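Local coordinates for protein Gp6 (Enterobacteria phage HK97, PDB 3JVO) that completes the phage head as a thirteen-membered ring of the head-tail connector, binding portal and gp7 around an open channel for DNA ejection, at residues F14-I18 with V63-A68; I3-V8 with A33-F37. All blocks are in the same frame, centred on the assembly; numbering follows the deposited sequence.

Contact 1: F14-I18 with V63-A68; sequences FKQQI and VLLVFA
The carboxamide of Q17, which lies against L64, is gripped at both ends by a neighbouring subunit: OE1 is hydrogen-bonded to the hydroxyl of Y32 and NE2 to the backbone O of R74, both of that subunit. Within the chain the amide only packs. Q17 CD sits 3.8 Å from L64 CB, and OE1 lies at the same distance from the methyl CD1 of L64. The side chain leaves with CG anti to the backbone N (chi1 173°) and then bends at chi2, passing A68 CB on its way over L64.

Beside it, F14 drives an edge into F67. The ring centroids are 4.7 Å apart with planes at 54°, a tilted edge-to-face pair in which F14 CD1 stands over the centre of the F67 ring. F14 CB adds a CH-pi contact to the same ring, 4.1 Å from its centroid. The far part of the F14 ring reaches V63, whose methyl CG1 lies at its edge, 4.0 Å from CE1. I18, just past the helix end, meets F67 with CG2 (3.6 Å to CE2), and the same methyl touches A68 CB. Here two helices of a gp6-like connector fold pack through a buried edge-to-face aromatic pair, helix 11-17 against helix 57-72, beside a subunit interface of the thirteen-membered ring.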
loop_
_atom_site.group_PDB
_atom_site.type_symbol
_atom_site.label_atom_id
_atom_site.label_comp_id
_atom_site.label_asym_id
_atom_site.label_seq_id
_atom_site.Cartn_x
_atom_site.Cartn_y
_atom_site.Cartn_z
ATOM N N PHE G 14 14.694 37.793 -17.124
ATOM C CA PHE G 14 13.562 36.848 -17.161
ATOM C C PHE G 14 13.910 35.595 -17.964
ATOM O O PHE G 14 13.631 34.488 -17.528
ATOM C CB PHE G 14 12.304 37.480 -17.746
ATOM C CG PHE G 14 11.564 38.319 -16.790
ATOM C CD1 PHE G 14 10.920 37.744 -15.685
ATOM C CD2 PHE G 14 11.502 39.704 -16.968
ATOM C CE1 PHE G 14 10.236 38.531 -14.773
ATOM C CE2 PHE G 14 10.812 40.500 -16.056
ATOM C CZ PHE G 14 10.175 39.912 -14.952
ATOM N N LYS G 15 14.548 35.779 -19.116
ATOM C CA LYS G 15 14.941 34.662 -19.953
ATOM C C LYS G 15 15.970 33.756 -19.305
ATOM O O LYS G 15 15.937 32.550 -19.502
ATOM C CB LYS G 15 15.471 35.148 -21.289
ATOM C CG LYS G 15 14.391 35.740 -22.211
ATOM C CD LYS G 15 14.968 35.841 -23.622
ATOM C CE LYS G 15 14.543 37.099 -24.312
ATOM N NZ LYS G 15 15.227 37.309 -25.658
ATOM N N GLN G 16 16.896 34.340 -18.556
ATOM C CA GLN G 16 17.862 33.550 -17.797
ATOM C C GLN G 16 17.183 32.763 -16.666
ATOM O O GLN G 16 17.588 31.656 -16.367
ATOM C CB GLN G 16 18.968 34.452 -17.245
ATOM C CG GLN G 16 19.890 35.000 -18.352
ATOM C CD GLN G 16 20.902 35.986 -17.832
ATOM O OE1 GLN G 16 20.874 36.373 -16.670
ATOM N NE2 GLN G 16 21.816 36.390 -18.689
ATOM N N GLN G 17 16.144 33.331 -16.054
ATOM C CA GLN G 17 15.396 32.624 -15.011
ATOM C C GLN G 17 14.905 31.283 -15.550
ATOM O O GLN G 17 15.023 30.245 -14.890
ATOM C CB GLN G 17 14.209 33.487 -14.519
ATOM C CG GLN G 17 13.254 32.790 -13.539
ATOM C CD GLN G 17 13.902 32.581 -12.187
ATOM O OE1 GLN G 17 15.024 33.047 -11.956
ATOM N NE2 GLN G 17 13.211 31.872 -11.288
ATOM N N ILE G 18 14.374 31.304 -16.769
ATOM C CA ILE G 18 13.846 30.100 -17.376
ATOM C C ILE G 18 14.833 29.382 -18.314
ATOM O O ILE G 18 14.443 28.432 -18.985
ATOM C CB ILE G 18 12.539 30.371 -18.135
ATOM C CG1 ILE G 18 12.705 31.548 -19.121
ATOM C CG2 ILE G 18 11.386 30.563 -17.134
ATOM C CD1 ILE G 18 11.493 31.773 -20.028
ATOM N N VAL G 63 8.448 37.611 -8.077
ATOM C CA VAL G 63 8.006 37.818 -9.453
ATOM C C VAL G 63 8.683 36.792 -10.383
ATOM O O VAL G 63 8.052 36.214 -11.262
ATOM C CB VAL G 63 8.316 39.265 -9.928
ATOM C CG1 VAL G 63 8.099 39.408 -11.453
ATOM C CG2 VAL G 63 7.467 40.304 -9.157
ATOM N N LEU G 64 9.975 36.576 -10.175
ATOM C CA LEU G 64 10.714 35.585 -10.954
ATOM C C LEU G 64 10.098 34.199 -10.801
ATOM O O LEU G 64 9.990 33.460 -11.777
ATOM C CB LEU G 64 12.179 35.546 -10.543
ATOM C CG LEU G 64 13.093 36.677 -11.021
ATOM C CD1 LEU G 64 14.496 36.450 -10.414
ATOM C CD2 LEU G 64 13.200 36.756 -12.557
ATOM N N LEU G 65 9.662 33.850 -9.584
ATOM C CA LEU G 65 9.102 32.511 -9.359
ATOM C C LEU G 65 7.722 32.365 -10.003
ATOM O O LEU G 65 7.384 31.330 -10.605
ATOM C CB LEU G 65 9.028 32.204 -7.868
ATOM C CG LEU G 65 10.359 32.025 -7.110
ATOM C CD1 LEU G 65 10.095 32.150 -5.634
ATOM C CD2 LEU G 65 10.937 30.649 -7.444
ATOM N N VAL G 66 6.927 33.410 -9.882
ATOM C CA VAL G 66 5.582 33.400 -10.449
ATOM C C VAL G 66 5.697 33.372 -11.985
ATOM O O VAL G 66 4.972 32.646 -12.646
ATOM C CB VAL G 66 4.734 34.595 -9.913
ATOM C CG1 VAL G 66 3.355 34.680 -10.635
ATOM C CG2 VAL G 66 4.525 34.428 -8.427
ATOM N N PHE G 67 6.601 34.184 -12.527
ATOM C CA PHE G 67 6.848 34.254 -13.977
ATOM C C PHE G 67 7.266 32.883 -14.528
ATOM O O PHE G 67 6.725 32.407 -15.533
ATOM C CB PHE G 67 7.928 35.314 -14.292
ATOM C CG PHE G 67 8.641 35.080 -15.613
ATOM C CD1 PHE G 67 8.108 35.560 -16.802
ATOM C CD2 PHE G 67 9.816 34.335 -15.663
ATOM C CE1 PHE G 67 8.753 35.296 -18.022
ATOM C CE2 PHE G 67 10.477 34.087 -16.877
ATOM C CZ PHE G 67 9.949 34.571 -18.048
ATOM N N ALA G 68 8.246 32.250 -13.886
ATOM C CA ALA G 68 8.718 30.962 -14.387
ATOM C C ALA G 68 7.595 29.910 -14.290
ATOM O O ALA G 68 7.474 29.056 -15.144
ATOM C CB ALA G 68 9.993 30.513 -13.631
#

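Contact 2: I3-V8 with A33-F37; sequences IDVLDV and AQAAF
One face of the F37 ring carries V5, whose CA lies 4.2 Å above the plane and offset toward the rim. Two atoms come in at a slant to the outer part of the ring: the carbonyl O of I3, 3.6 Å from F37 CE2, and the methyl CG2 of V8, 4.1 Å from F37 CE1. I3 adds its own methyl CG2, which packs against CZ. The side chains of I3 and V8 both run roughly perpendicular to that of F37.

V5 faces F37 as its main partner, and its two methyls divide the work. CG2, anti to the backbone N, presses on the root of the phenylalanine, 3.4 Å from F37 CB. With chi1 at 64°, CG1 is left between the backbone N and the carbonyl carbon and faces the preceding turn of helix 26-44, touching the CG of Q34 at 3.9 Å and the CB of A33 slightly farther off. The V5 and F37 side chains run antiparallel alongside each other, so that each lies against the other's base.

The short turn that presents V5 is fixed by D4 at its N-cap, where D4 OD1 accepts from L6 N, 2.9 Å away, with the donor well out of the carboxylate plane. Backbone bonds from D7 N to D4 O and from V8 N to V5 O complete the weakly bonded helix.

In the fold, I3 and V8 also rest on A52, and Q34 and A35 meet A57 of a different neighbouring subunit from the one that binds Q17. Within the chain, helices 11-17 and 57-72 close over V5 and A33.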
loop_
_atom_site.group_PDB
_atom_site.type_symbol
_atom_site.label_atom_id
_atom_site.label_comp_id
_atom_site.label_asym_id
_atom_site.label_seq_id
_atom_site.Cartn_x
_atom_site.Cartn_y
_atom_site.Cartn_z
ATOM N N ILE G 3 4.192 51.096 -12.911
ATOM C CA ILE G 3 5.559 50.621 -13.113
ATOM C C ILE G 3 5.609 49.570 -14.213
ATOM O O ILE G 3 4.789 48.645 -14.258
ATOM C CB ILE G 3 6.166 50.061 -11.795
ATOM C CG1 ILE G 3 6.107 51.121 -10.690
ATOM C CG2 ILE G 3 7.618 49.601 -12.007
ATOM C CD1 ILE G 3 6.441 50.604 -9.318
ATOM N N ASP G 4 6.575 49.725 -15.109
ATOM C CA ASP G 4 6.819 48.745 -16.149
ATOM C C ASP G 4 7.733 47.644 -15.587
ATOM O O ASP G 4 8.860 47.930 -15.162
ATOM C CB ASP G 4 7.472 49.426 -17.349
ATOM C CG ASP G 4 7.845 48.447 -18.451
ATOM O OD1 ASP G 4 7.716 47.216 -18.256
ATOM O OD2 ASP G 4 8.280 48.910 -19.522
ATOM N N VAL G 5 7.260 46.394 -15.594
ATOM C CA VAL G 5 8.036 45.275 -15.023
ATOM C C VAL G 5 9.460 45.181 -15.601
ATOM O O VAL G 5 10.392 44.886 -14.877
ATOM C CB VAL G 5 7.293 43.904 -15.117
ATOM C CG1 VAL G 5 7.079 43.486 -16.536
ATOM C CG2 VAL G 5 8.059 42.817 -14.332
ATOM N N LEU G 6 9.624 45.477 -16.889
ATOM C CA LEU G 6 10.941 45.420 -17.525
ATOM C C LEU G 6 11.932 46.500 -17.043
ATOM O O LEU G 6 13.119 46.390 -17.308
ATOM C CB LEU G 6 10.823 45.400 -19.056
ATOM C CG LEU G 6 10.076 44.176 -19.629
ATOM C CD1 LEU G 6 9.998 44.239 -21.155
ATOM C CD2 LEU G 6 10.743 42.882 -19.188
ATOM N N ASP G 7 11.450 47.521 -16.325
ATOM C CA ASP G 7 12.336 48.502 -15.687
ATOM C C ASP G 7 12.803 48.008 -14.339
ATOM O O ASP G 7 13.743 48.557 -13.764
ATOM C CB ASP G 7 11.616 49.828 -15.459
ATOM C CG ASP G 7 11.338 50.587 -16.744
ATOM O OD1 ASP G 7 12.069 50.375 -17.745
ATOM O OD2 ASP G 7 10.382 51.407 -16.733
ATOM N N VAL G 8 12.103 47.002 -13.816
ATOM C CA VAL G 8 12.408 46.365 -12.534
ATOM C C VAL G 8 13.336 45.157 -12.781
ATOM O O VAL G 8 14.375 45.035 -12.156
ATOM C CB VAL G 8 11.086 45.934 -11.817
ATOM C CG1 VAL G 8 11.354 45.249 -10.477
ATOM C CG2 VAL G 8 10.142 47.136 -11.624
ATOM N N ALA G 33 5.725 38.026 -17.699
ATOM C CA ALA G 33 6.435 38.920 -16.780
ATOM C C ALA G 33 5.474 39.971 -16.240
ATOM O O ALA G 33 5.468 40.249 -15.044
ATOM C CB ALA G 33 7.609 39.576 -17.474
ATOM N N GLN G 34 4.661 40.546 -17.134
ATOM C CA GLN G 34 3.689 41.562 -16.751
ATOM C C GLN G 34 2.628 40.973 -15.822
ATOM O O GLN G 34 2.237 41.609 -14.837
ATOM C CB GLN G 34 3.042 42.173 -17.989
ATOM C CG GLN G 34 4.018 43.011 -18.857
ATOM C CD GLN G 34 3.414 43.404 -20.194
ATOM O OE1 GLN G 34 2.474 42.764 -20.676
ATOM N NE2 GLN G 34 3.949 44.466 -20.804
ATOM N N ALA G 35 2.175 39.756 -16.135
ATOM C CA ALA G 35 1.182 39.068 -15.338
ATOM C C ALA G 35 1.729 38.768 -13.948
ATOM O O ALA G 35 1.035 38.953 -12.957
ATOM C CB ALA G 35 0.743 37.787 -16.020
ATOM N N ALA G 36 2.969 38.288 -13.876
ATOM C CA ALA G 36 3.583 37.951 -12.592
ATOM C C ALA G 36 3.780 39.187 -11.730
ATOM O O ALA G 36 3.600 39.145 -10.511
ATOM C CB ALA G 36 4.896 37.274 -12.811
ATOM N N PHE G 37 4.194 40.277 -12.364
ATOM C CA PHE G 37 4.428 41.521 -11.656
ATOM C C PHE G 37 3.119 42.095 -11.144
ATOM O O PHE G 37 3.027 42.469 -9.969
ATOM C CB PHE G 37 5.132 42.522 -12.562
ATOM C CG PHE G 37 5.511 43.816 -11.877
ATOM C CD1 PHE G 37 6.528 43.849 -10.912
ATOM C CD2 PHE G 37 4.893 45.007 -12.238
ATOM C CE1 PHE G 37 6.884 45.069 -10.285
ATOM C CE2 PHE G 37 5.243 46.227 -11.629
ATOM C CZ PHE G 37 6.235 46.255 -10.653
#

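The two contacts share one hydrophobic interior, their centres about 11 Å apart. F14 of contact 1 bridges them: its CZ lies 3.6 Å from A33 CB and equally far from V5 CG2, against both segments of contact 2. From the other partner helix, F67 CD1 approaches A33 N at 3.5 Å, so the small A33 receives both rings of the aromatic pair. In the sequence the segments alternate, 3-8, 14-18, 33-37 and 63-68, so the two contacts cross along the chain, and helix 26-44 lies against both helix 5-8 and the F14/F67 pair. Contacts 1 and 2 face mainly different neighbouring subunits of the ring, contact 1 with hydrogen bonds as well as packing.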